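Long-range contacts in folylpolyglutamate synthase protein FOLC (Mycobacterium tuberculosis, PDB 2VOS), which probably adds L-glutamate to dihydropteroate and, in succession, to tetrahydrofolates at the expense of ATP, yielding dihydrofolate and folylpolyglutamates: residues P65-A70 / V168-V173; P228-V233 / A252-A257; F263-R268 / N301-L306; S380-K385 / T469-T474. All coordinates share one frame; numbering follows the deposited sequence.

Contact 1. Residues P65-A70 / V168-V173; sequences PSIHIA and VDVAVV
With CG of His68 anti to the backbone N (chi1 -162°), the imidazole leans toward Val173 with its CD2 edge, Val173 O lying near the ring plane at 3.3 Å from CD2. Val173, whose CG1 takes the same kind of position (chi1 177°), sets that methyl 3.8 Å from His68 CD2 and leaves CG2 to reach back to Ser66 OG. The far end of the ring is tied as well, His68 NE2 being hydrogen-bonded to Thr184 OG1, which should fix the ring's rotation. Beneath these side chains the backbones run parallel, their short axes 4.6 Å apart at closest approach. Four bonds join them: Ile67 N to Ala171 O and Ile67 O to Val173 N, both 2.8 Å, flanked by Ala171 N to Pro65 O and Ile69 N to Val173 O. This pair belongs to the core of the P-loop NTPase-like sheet, strand 66-70 lying between 170-174 and 191-194 and running into the segment whose Gly74 and Lys75 bind ADP. The opposite face carries Ile67, Ile69 and Val172. There Ile69 CD1 presses on Val172 CG1 at 3.6 Å, while Ile67 CD1 reaches Val170 CG1 more loosely, at 4.2 Å. Helix 75-88 packs on this aliphatic face through Ala79 and Val82, and Phe312 of helix 296-312 covers its beginning beside Pro65 and Val170.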
# COMPACT_ATOMS: atom_id res chain seq x y z
N PRO A 65 -4.28 -9.94 -18.87
CA PRO A 65 -3.36 -10.56 -17.91
C PRO A 65 -3.11 -9.59 -16.77
O PRO A 65 -3.29 -8.36 -16.99
CB PRO A 65 -2.06 -10.71 -18.73
CG PRO A 65 -2.10 -9.51 -19.63
CD PRO A 65 -3.60 -9.40 -20.06
N SER A 66 -2.75 -10.10 -15.59
CA SER A 66 -2.54 -9.26 -14.40
C SER A 66 -1.20 -9.56 -13.77
O SER A 66 -0.66 -10.67 -13.88
CB SER A 66 -3.58 -9.58 -13.28
OG SER A 66 -4.93 -9.19 -13.62
N ILE A 67 -0.70 -8.59 -13.02
CA ILE A 67 0.40 -8.82 -12.12
C ILE A 67 -0.19 -8.57 -10.73
O ILE A 67 -0.80 -7.51 -10.47
CB ILE A 67 1.53 -7.77 -12.40
CG1 ILE A 67 2.06 -7.93 -13.84
CG2 ILE A 67 2.65 -7.82 -11.35
CD1 ILE A 67 2.83 -6.66 -14.32
N HIS A 68 -0.03 -9.55 -9.85
CA HIS A 68 -0.84 -9.73 -8.67
C HIS A 68 0.09 -9.62 -7.48
O HIS A 68 1.11 -10.29 -7.39
CB HIS A 68 -1.54 -11.10 -8.72
CG HIS A 68 -2.71 -11.23 -7.79
ND1 HIS A 68 -3.41 -12.40 -7.62
CD2 HIS A 68 -3.33 -10.31 -7.01
CE1 HIS A 68 -4.40 -12.21 -6.77
NE2 HIS A 68 -4.38 -10.94 -6.39
N ILE A 69 -0.23 -8.74 -6.53
CA ILE A 69 0.74 -8.39 -5.52
C ILE A 69 0.22 -8.62 -4.09
O ILE A 69 -0.85 -8.08 -3.71
CB ILE A 69 1.16 -6.86 -5.68
CG1 ILE A 69 1.80 -6.63 -7.08
CG2 ILE A 69 2.06 -6.42 -4.56
CD1 ILE A 69 1.65 -5.15 -7.56
N ALA A 70 0.98 -9.39 -3.30
CA ALA A 70 0.63 -9.67 -1.87
C ALA A 70 1.84 -9.39 -1.04
O ALA A 70 2.94 -9.12 -1.58
CB ALA A 70 0.16 -11.12 -1.71
N VAL A 168 -7.92 -2.29 -20.85
CA VAL A 168 -6.50 -2.15 -20.55
C VAL A 168 -5.70 -3.26 -21.26
O VAL A 168 -6.28 -4.23 -21.77
CB VAL A 168 -6.25 -2.21 -19.02
CG1 VAL A 168 -7.09 -1.14 -18.26
CG2 VAL A 168 -6.56 -3.59 -18.47
N ASP A 169 -4.38 -3.09 -21.35
CA ASP A 169 -3.48 -4.17 -21.83
C ASP A 169 -3.03 -5.06 -20.64
O ASP A 169 -2.79 -6.27 -20.80
CB ASP A 169 -2.21 -3.57 -22.46
CG ASP A 169 -2.49 -2.82 -23.69
OD1 ASP A 169 -3.35 -3.30 -24.44
OD2 ASP A 169 -1.85 -1.76 -23.92
N VAL A 170 -2.87 -4.46 -19.47
CA VAL A 170 -2.34 -5.15 -18.29
C VAL A 170 -2.98 -4.60 -17.04
O VAL A 170 -3.11 -3.35 -16.86
CB VAL A 170 -0.78 -4.92 -18.09
CG1 VAL A 170 -0.27 -5.87 -16.98
CG2 VAL A 170 0.00 -5.14 -19.44
N ALA A 171 -3.37 -5.48 -16.13
CA ALA A 171 -3.89 -4.98 -14.84
C ALA A 171 -2.86 -5.23 -13.74
O ALA A 171 -2.18 -6.29 -13.72
CB ALA A 171 -5.20 -5.65 -14.48
N VAL A 172 -2.78 -4.31 -12.79
CA VAL A 172 -1.89 -4.47 -11.68
C VAL A 172 -2.77 -4.54 -10.44
O VAL A 172 -3.54 -3.60 -10.15
CB VAL A 172 -0.96 -3.21 -11.51
CG1 VAL A 172 0.00 -3.48 -10.34
CG2 VAL A 172 -0.18 -2.96 -12.81
N VAL A 173 -2.71 -5.66 -9.72
CA VAL A 173 -3.80 -5.95 -8.79
C VAL A 173 -3.23 -6.19 -7.41
O VAL A 173 -2.49 -7.17 -7.19
CB VAL A 173 -4.55 -7.21 -9.23
CG1 VAL A 173 -5.68 -7.55 -8.15
CG2 VAL A 173 -5.15 -7.00 -10.66

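Contact 2. Residues P228-V233 / A252-A257; sequences PDTVAV and ADASVA
Asp229 lies against the backbone of Asp253, its CB 3.3 Å from Asp253 O. The two carboxylates are turned only 22° from one another, and their OD2 atoms, on Asp229 and Asp253, come within 4.1 Å. Arg222 probably offsets this like-charge approach, forming a salt bridge with Asp253 OD1 and a longer, weak ion pair with Asp229 OD1. Asp253 itself has positive phi and closes the preceding helix in a Schellman motif, from which the chain turns into the second strand. At Thr230 the backbone N-H donates to a water, N to O 2.9 Å; the same water lies within reach of Ala252 O and Asp229 OD1, which may share its protons, and so probably links the helix end to the start of strand 231-234. The side-chain OG1 turns instead to Thr221 O. Thr230 O begins the pairing by accepting from Ser255 N (2.9 Å). Val231 follows, its CG1 resting over Ser255 O at 3.7 Å. Ala232 then bonds in both directions, its N to Ser255 O at 2.8 Å and its O to Ala257 N at 2.9 Å, while its small CB turns to the face of Val256 and meets CG2 of that residue loosely. Val233 returns to the face of Val231, with Ala257 beside it. The pair forms a parallel beta-alpha-beta unit at the sheet's border: helix 239-251 connects the strands and lies on Ala232, Ala254 and Val256, helix 296-312 packs on Val231 and Val233, and strand 191-194 flanks 231-234 opposite the edge strand 255-258.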
# COMPACT_ATOMS: atom_id res chain seq x y z
N PRO A 228 2.85 -20.01 -20.59
CA PRO A 228 4.06 -20.11 -19.79
C PRO A 228 3.67 -20.34 -18.34
O PRO A 228 2.57 -19.93 -17.94
CB PRO A 228 4.69 -18.72 -19.94
CG PRO A 228 4.00 -18.10 -21.13
CD PRO A 228 2.62 -18.63 -21.06
N ASP A 229 4.53 -21.00 -17.55
CA ASP A 229 4.29 -21.18 -16.12
C ASP A 229 4.25 -19.84 -15.39
O ASP A 229 4.87 -18.86 -15.81
CB ASP A 229 5.36 -22.05 -15.46
CG ASP A 229 5.22 -23.54 -15.77
OD1 ASP A 229 4.06 -24.07 -15.79
OD2 ASP A 229 6.27 -24.20 -15.95
N THR A 230 3.50 -19.82 -14.29
CA THR A 230 3.40 -18.63 -13.45
C THR A 230 4.79 -18.28 -12.95
O THR A 230 5.64 -19.17 -12.80
CB THR A 230 2.43 -18.88 -12.27
OG1 THR A 230 1.10 -19.06 -12.79
CG2 THR A 230 2.40 -17.68 -11.27
N VAL A 231 5.06 -17.01 -12.73
CA VAL A 231 6.33 -16.61 -12.14
C VAL A 231 6.03 -15.98 -10.81
O VAL A 231 5.22 -15.07 -10.78
CB VAL A 231 7.04 -15.55 -13.00
CG1 VAL A 231 8.32 -15.15 -12.37
CG2 VAL A 231 7.30 -16.06 -14.39
N ALA A 232 6.68 -16.44 -9.74
CA ALA A 232 6.59 -15.82 -8.43
C ALA A 232 7.85 -14.98 -8.23
O ALA A 232 9.00 -15.47 -8.33
CB ALA A 232 6.51 -16.89 -7.31
N VAL A 233 7.65 -13.70 -7.98
CA VAL A 233 8.76 -12.78 -7.78
C VAL A 233 8.75 -12.33 -6.31
O VAL A 233 7.81 -11.71 -5.86
CB VAL A 233 8.61 -11.53 -8.68
CG1 VAL A 233 9.87 -10.68 -8.61
CG2 VAL A 233 8.37 -11.99 -10.13
N ALA A 252 2.56 -24.86 -7.23
CA ALA A 252 1.96 -24.16 -8.38
C ALA A 252 2.72 -24.30 -9.70
O ALA A 252 2.35 -23.66 -10.73
CB ALA A 252 1.73 -22.62 -8.06
N ASP A 253 3.79 -25.10 -9.71
CA ASP A 253 4.68 -25.15 -10.88
C ASP A 253 5.25 -23.78 -11.25
O ASP A 253 5.43 -23.47 -12.44
CB ASP A 253 3.86 -25.60 -12.07
CG ASP A 253 4.26 -26.95 -12.55
OD1 ASP A 253 3.46 -27.90 -12.35
OD2 ASP A 253 5.38 -27.03 -13.10
N ALA A 254 5.51 -22.94 -10.26
CA ALA A 254 5.88 -21.57 -10.58
C ALA A 254 7.40 -21.42 -10.70
O ALA A 254 8.12 -22.00 -9.91
CB ALA A 254 5.30 -20.61 -9.49
N SER A 255 7.89 -20.66 -11.69
CA SER A 255 9.30 -20.23 -11.71
C SER A 255 9.50 -19.18 -10.63
O SER A 255 8.62 -18.34 -10.45
CB SER A 255 9.62 -19.56 -13.03
OG SER A 255 9.40 -20.45 -14.10
N VAL A 256 10.64 -19.16 -9.97
CA VAL A 256 10.83 -18.24 -8.90
C VAL A 256 12.00 -17.30 -9.16
O VAL A 256 13.04 -17.73 -9.62
CB VAL A 256 11.08 -18.97 -7.59
CG1 VAL A 256 11.45 -17.96 -6.53
CG2 VAL A 256 9.81 -19.78 -7.16
N ALA A 257 11.82 -16.01 -8.85
CA ALA A 257 12.92 -15.04 -8.87
C ALA A 257 12.93 -14.43 -7.47
O ALA A 257 11.89 -13.93 -7.00
CB ALA A 257 12.60 -13.95 -9.93
O HOH W 1 7.42 -19.24 -16.68
O HOH W 2 2.45 -22.44 -13.55

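Contact 3. Residues F263-R268 / N301-L306; sequences FAVLRR and NAVLAL. With ADP (adenosine-5'-diphosphate), chain B.
Phe263 and Val303 both hold CB substituents in the crowded position, CG of Phe263 (chi1 58°) and CG1 of Val303 (chi1 70°) each sitting between backbone N and carbonyl carbon. The phenyl is thereby swung toward the helix, and the valine meets it at the ring edge, CG2 of Val303 lying 3.6 Å from Phe263 CD2. That same methyl also lies against Ala264 O at 3.6 Å, wedged between ring and strand backbone. Val303 CG1 also lies at the ring edge, in its plane, and touches Val265 CG2. Leu304 starts out away from the strand but bends back at its end, so that CD1 comes obliquely to Phe263 CZ at 3.7 Å. No hydrogen bond spans this apolar interface. On another side of the helix, Asn301 reads the Hoogsteen edge of the adenine: OD1 accepts from ADP N6 and ND2 donates to ADP N7, each at 3.0 Å, the latter bond nearly straight. A second bond from Asn301 ND2 to Gln298 OE1 steadies the amide. Helix 296-312 thus lies between the edge strand 264-271 of a three-stranded antiparallel sheet and helices 75-88 and 323-331, which pack on its other residues.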
# COMPACT_ATOMS: atom_id res chain seq x y z
N PHE A 263 17.80 -11.06 -8.59
CA PHE A 263 17.84 -9.60 -8.78
C PHE A 263 18.22 -8.92 -7.46
O PHE A 263 18.08 -9.54 -6.38
CB PHE A 263 16.49 -9.06 -9.30
CG PHE A 263 15.32 -9.37 -8.40
CD1 PHE A 263 14.62 -10.59 -8.52
CD2 PHE A 263 14.90 -8.45 -7.47
CE1 PHE A 263 13.50 -10.87 -7.68
CE2 PHE A 263 13.78 -8.74 -6.59
CZ PHE A 263 13.11 -9.93 -6.70
N ALA A 264 18.66 -7.66 -7.49
CA ALA A 264 19.15 -7.00 -6.26
C ALA A 264 19.36 -5.52 -6.46
O ALA A 264 19.59 -5.07 -7.58
CB ALA A 264 20.50 -7.62 -5.81
N VAL A 265 19.29 -4.76 -5.38
CA VAL A 265 19.80 -3.40 -5.41
C VAL A 265 21.32 -3.50 -5.31
O VAL A 265 21.84 -4.01 -4.32
CB VAL A 265 19.35 -2.65 -4.21
CG1 VAL A 265 19.92 -1.26 -4.28
CG2 VAL A 265 17.80 -2.62 -4.21
N LEU A 266 22.04 -3.04 -6.33
CA LEU A 266 23.49 -3.08 -6.31
C LEU A 266 24.07 -1.86 -5.57
O LEU A 266 24.99 -2.02 -4.75
CB LEU A 266 24.05 -3.18 -7.73
CG LEU A 266 23.70 -4.47 -8.48
CD1 LEU A 266 24.37 -4.53 -9.85
CD2 LEU A 266 24.09 -5.72 -7.68
N ARG A 267 23.58 -0.66 -5.87
CA ARG A 267 24.12 0.55 -5.25
C ARG A 267 22.97 1.55 -5.11
O ARG A 267 22.00 1.53 -5.88
CB ARG A 267 25.20 1.22 -6.13
CG ARG A 267 26.15 0.28 -6.82
CD ARG A 267 27.46 0.95 -7.41
NE ARG A 267 28.63 0.09 -7.07
CZ ARG A 267 28.93 -1.06 -7.68
NH1 ARG A 267 28.17 -1.49 -8.71
NH2 ARG A 267 29.98 -1.78 -7.27
N ARG A 268 23.11 2.47 -4.17
CA ARG A 268 22.09 3.46 -3.94
C ARG A 268 22.72 4.67 -3.28
O ARG A 268 23.61 4.52 -2.43
CB ARG A 268 21.04 2.81 -3.07
CG ARG A 268 20.58 3.56 -1.96
CD ARG A 268 19.51 2.68 -1.19
NE ARG A 268 18.45 3.61 -0.94
CZ ARG A 268 18.38 4.42 0.11
NH1 ARG A 268 19.27 4.33 1.09
NH2 ARG A 268 17.36 5.28 0.18
N ASN A 301 11.57 -2.06 -2.91
CA ASN A 301 10.31 -2.09 -3.64
C ASN A 301 10.58 -1.84 -5.14
O ASN A 301 10.02 -2.53 -5.97
CB ASN A 301 9.32 -1.00 -3.17
CG ASN A 301 8.84 -1.25 -1.73
OD1 ASN A 301 8.99 -2.37 -1.23
ND2 ASN A 301 8.24 -0.25 -1.11
N ALA A 302 11.44 -0.88 -5.46
CA ALA A 302 11.80 -0.66 -6.88
C ALA A 302 12.36 -1.87 -7.58
O ALA A 302 11.92 -2.24 -8.67
CB ALA A 302 12.78 0.50 -7.01
N VAL A 303 13.34 -2.55 -7.00
CA VAL A 303 13.92 -3.64 -7.77
C VAL A 303 12.91 -4.80 -7.83
O VAL A 303 12.88 -5.56 -8.79
CB VAL A 303 15.24 -4.16 -7.14
CG1 VAL A 303 14.97 -4.89 -5.82
CG2 VAL A 303 15.99 -5.05 -8.12
N LEU A 304 12.05 -4.93 -6.82
CA LEU A 304 11.03 -5.95 -6.88
C LEU A 304 10.03 -5.67 -8.03
O LEU A 304 9.62 -6.59 -8.74
CB LEU A 304 10.26 -5.97 -5.53
CG LEU A 304 9.22 -7.07 -5.41
CD1 LEU A 304 9.90 -8.46 -5.58
CD2 LEU A 304 8.60 -6.99 -3.94
N ALA A 305 9.61 -4.40 -8.16
CA ALA A 305 8.72 -3.97 -9.24
C ALA A 305 9.39 -4.19 -10.61
O ALA A 305 8.75 -4.63 -11.61
CB ALA A 305 8.37 -2.50 -9.07
N LEU A 306 10.68 -3.85 -10.71
CA LEU A 306 11.40 -4.06 -11.96
C LEU A 306 11.40 -5.56 -12.34
O LEU A 306 11.00 -5.92 -13.46
CB LEU A 306 12.81 -3.51 -11.84
CG LEU A 306 13.82 -3.90 -12.96
CD1 LEU A 306 13.34 -3.19 -14.23
CD2 LEU A 306 15.27 -3.46 -12.60
PB ADP B . 1.02 -1.88 1.73
O1B ADP B . 0.22 -1.59 0.49
O2B ADP B . 0.28 -1.56 3.00
O3B ADP B . 1.72 -3.21 1.78
PA ADP B . 2.52 0.62 1.19
O1A ADP B . 1.18 1.34 1.25
O2A ADP B . 3.55 0.79 0.09
O3A ADP B . 2.34 -0.93 1.68
O5' ADP B . 3.28 1.20 2.49
C5' ADP B . 2.68 1.39 3.79
C4' ADP B . 3.82 1.90 4.70
O4' ADP B . 4.81 0.84 4.84
C3' ADP B . 4.65 3.03 4.11
O3' ADP B . 4.24 4.28 4.61
C2' ADP B . 6.07 2.87 4.57
O2' ADP B . 6.12 3.34 5.96
C1' ADP B . 6.15 1.38 4.76
N9 ADP B . 6.77 0.60 3.65
C8 ADP B . 6.49 0.54 2.31
N7 ADP B . 7.29 -0.38 1.70
C5 ADP B . 8.01 -0.99 2.69
C6 ADP B . 9.00 -2.07 2.78
N6 ADP B . 9.42 -2.72 1.67
N1 ADP B . 9.50 -2.32 3.99
C2 ADP B . 9.19 -1.67 5.14
N3 ADP B . 8.25 -0.69 5.16
C4 ADP B . 7.68 -0.33 3.96

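Contact 4. Residues S380-K385 / T469-T474; sequences SVLGDK and TGSVVT
Ser380 O is the focus of the contact, gripped by the hydroxyl of Thr474: OG1 donates to it at 2.7 Å from 37° above the carbonyl plane. Two further groups crowd this oxygen without bonding to it, Gly470 C at 3.2 Å and Ser471 CB at 3.4 Å. Glycine, with phi 118°, lets the two backbones come this close. Beside them a weak bond of 3.4 Å runs from Ser380 N to Thr469 O, and Val381 lays its two methyls against Gly470 O. That carbonyl is bridged by a water to Leu382 N, the water donating to Gly470 O at 2.7 Å and accepting from Leu382 N at 2.9 Å. Leu382 then reaches with CG to Ser471 OG, 3.6 Å away, lying against the N-cap hydroxyl, which accepts from Val473 N and caps the start of helix 472-481. Farther out, Asn406 ND2 hydrogen-bonds Thr474 OG1, positioning the donor, and Thr469 OG1 is held by the carbonyl of the ADP-binding Asp351. A type I turn from Leu382 to Lys385 carries the chain on toward metal-site residues: Lys385 forms a salt bridge with the magnesium ligand Asp200, and Asp384 OD2 bonds His201 ND1. Through one short hydroxyl bond and a bridging water, Ser380 O, Gly470 O and Leu382 N thus all have partners within a largely buried junction beside the magnesium ligand His354.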
# COMPACT_ATOMS: atom_id res chain seq x y z
N SER A 380 -2.15 8.68 15.15
CA SER A 380 -3.38 7.96 15.46
C SER A 380 -3.28 6.59 14.79
O SER A 380 -2.87 6.44 13.60
CB SER A 380 -4.61 8.70 14.92
OG SER A 380 -5.78 7.91 15.01
N VAL A 381 -3.68 5.57 15.55
CA VAL A 381 -3.41 4.20 15.14
C VAL A 381 -4.68 3.41 15.28
O VAL A 381 -5.45 3.63 16.22
CB VAL A 381 -2.27 3.56 16.01
CG1 VAL A 381 -2.00 2.12 15.59
CG2 VAL A 381 -0.93 4.36 15.86
N LEU A 382 -4.91 2.48 14.37
CA LEU A 382 -6.08 1.60 14.50
C LEU A 382 -5.89 0.50 15.60
O LEU A 382 -4.78 0.12 15.90
CB LEU A 382 -6.49 1.02 13.15
CG LEU A 382 -6.69 2.11 12.08
CD1 LEU A 382 -7.21 1.44 10.87
CD2 LEU A 382 -7.62 3.23 12.49
N GLY A 383 -6.99 0.02 16.16
CA GLY A 383 -6.94 -0.83 17.36
C GLY A 383 -6.42 -2.24 17.13
O GLY A 383 -6.08 -2.95 18.10
N ASP A 384 -6.37 -2.68 15.87
CA ASP A 384 -5.94 -4.04 15.54
C ASP A 384 -4.44 -4.13 15.20
O ASP A 384 -3.97 -5.20 14.83
CB ASP A 384 -6.77 -4.61 14.38
CG ASP A 384 -6.47 -3.88 13.07
OD1 ASP A 384 -6.49 -2.62 13.13
OD2 ASP A 384 -6.13 -4.53 12.03
N LYS A 385 -3.72 -3.02 15.35
CA LYS A 385 -2.26 -2.97 15.09
C LYS A 385 -1.35 -3.23 16.28
O LYS A 385 -1.74 -3.15 17.47
CB LYS A 385 -1.85 -1.62 14.46
CG LYS A 385 -2.72 -1.25 13.30
CD LYS A 385 -2.85 -2.39 12.31
CE LYS A 385 -3.53 -1.83 11.05
NZ LYS A 385 -3.96 -2.87 10.05
N THR A 469 1.52 10.16 11.17
CA THR A 469 1.62 8.75 10.79
C THR A 469 0.76 7.87 11.71
O THR A 469 0.01 8.38 12.59
CB THR A 469 3.13 8.33 10.84
OG1 THR A 469 3.30 7.05 10.28
CG2 THR A 469 3.69 8.29 12.33
N GLY A 470 0.84 6.55 11.51
CA GLY A 470 0.21 5.62 12.47
C GLY A 470 -0.87 4.79 11.80
O GLY A 470 -1.23 3.68 12.29
N SER A 471 -1.38 5.30 10.67
CA SER A 471 -2.46 4.66 9.96
C SER A 471 -2.55 5.24 8.56
O SER A 471 -2.19 6.39 8.31
CB SER A 471 -3.76 4.90 10.75
OG SER A 471 -4.89 4.45 10.04
N VAL A 472 -3.08 4.45 7.64
CA VAL A 472 -3.49 4.98 6.34
C VAL A 472 -4.48 6.13 6.47
O VAL A 472 -4.39 7.16 5.78
CB VAL A 472 -4.15 3.85 5.47
CG1 VAL A 472 -4.61 4.43 4.14
CG2 VAL A 472 -3.11 2.75 5.23
N VAL A 473 -5.41 5.98 7.41
CA VAL A 473 -6.46 6.96 7.60
C VAL A 473 -5.89 8.30 8.13
O VAL A 473 -6.36 9.41 7.75
CB VAL A 473 -7.53 6.41 8.58
CG1 VAL A 473 -8.59 7.49 8.87
CG2 VAL A 473 -8.19 5.13 8.01
N THR A 474 -4.87 8.20 8.97
CA THR A 474 -4.23 9.37 9.57
C THR A 474 -3.52 10.14 8.44
O THR A 474 -3.66 11.36 8.29
CB THR A 474 -3.15 8.96 10.63
OG1 THR A 474 -3.71 8.08 11.64
CG2 THR A 474 -2.56 10.24 11.37
O HOH W 3 -3.25 1.89 12.06

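How the contacts relate
Contacts 1 and 2 lie in the same sheet, their centres 15 Å apart, joined through the intervening strand 191-194. Contact 3 continues from contact 2: Val233 CG1 touches Leu304 CD1 at 3.8 Å and Phe263 CE1 at the same distance, so helix 296-312 lies against the sheet border and the small antiparallel sheet at once. Contact 4, at the ends of neighbouring strands 374-379 and 464-469 of the six-stranded sheet, lies across the chain's centre from contact 1, with 28 Å between centres. ADP lies among contacts 1, 3 and 4: Asn301 of contact 3 bonds the adenine, whereas the side chains of Ile69 and Thr469 only come to about 7 and 6 Å; that of Val233 in contact 2 is about 13 Å away.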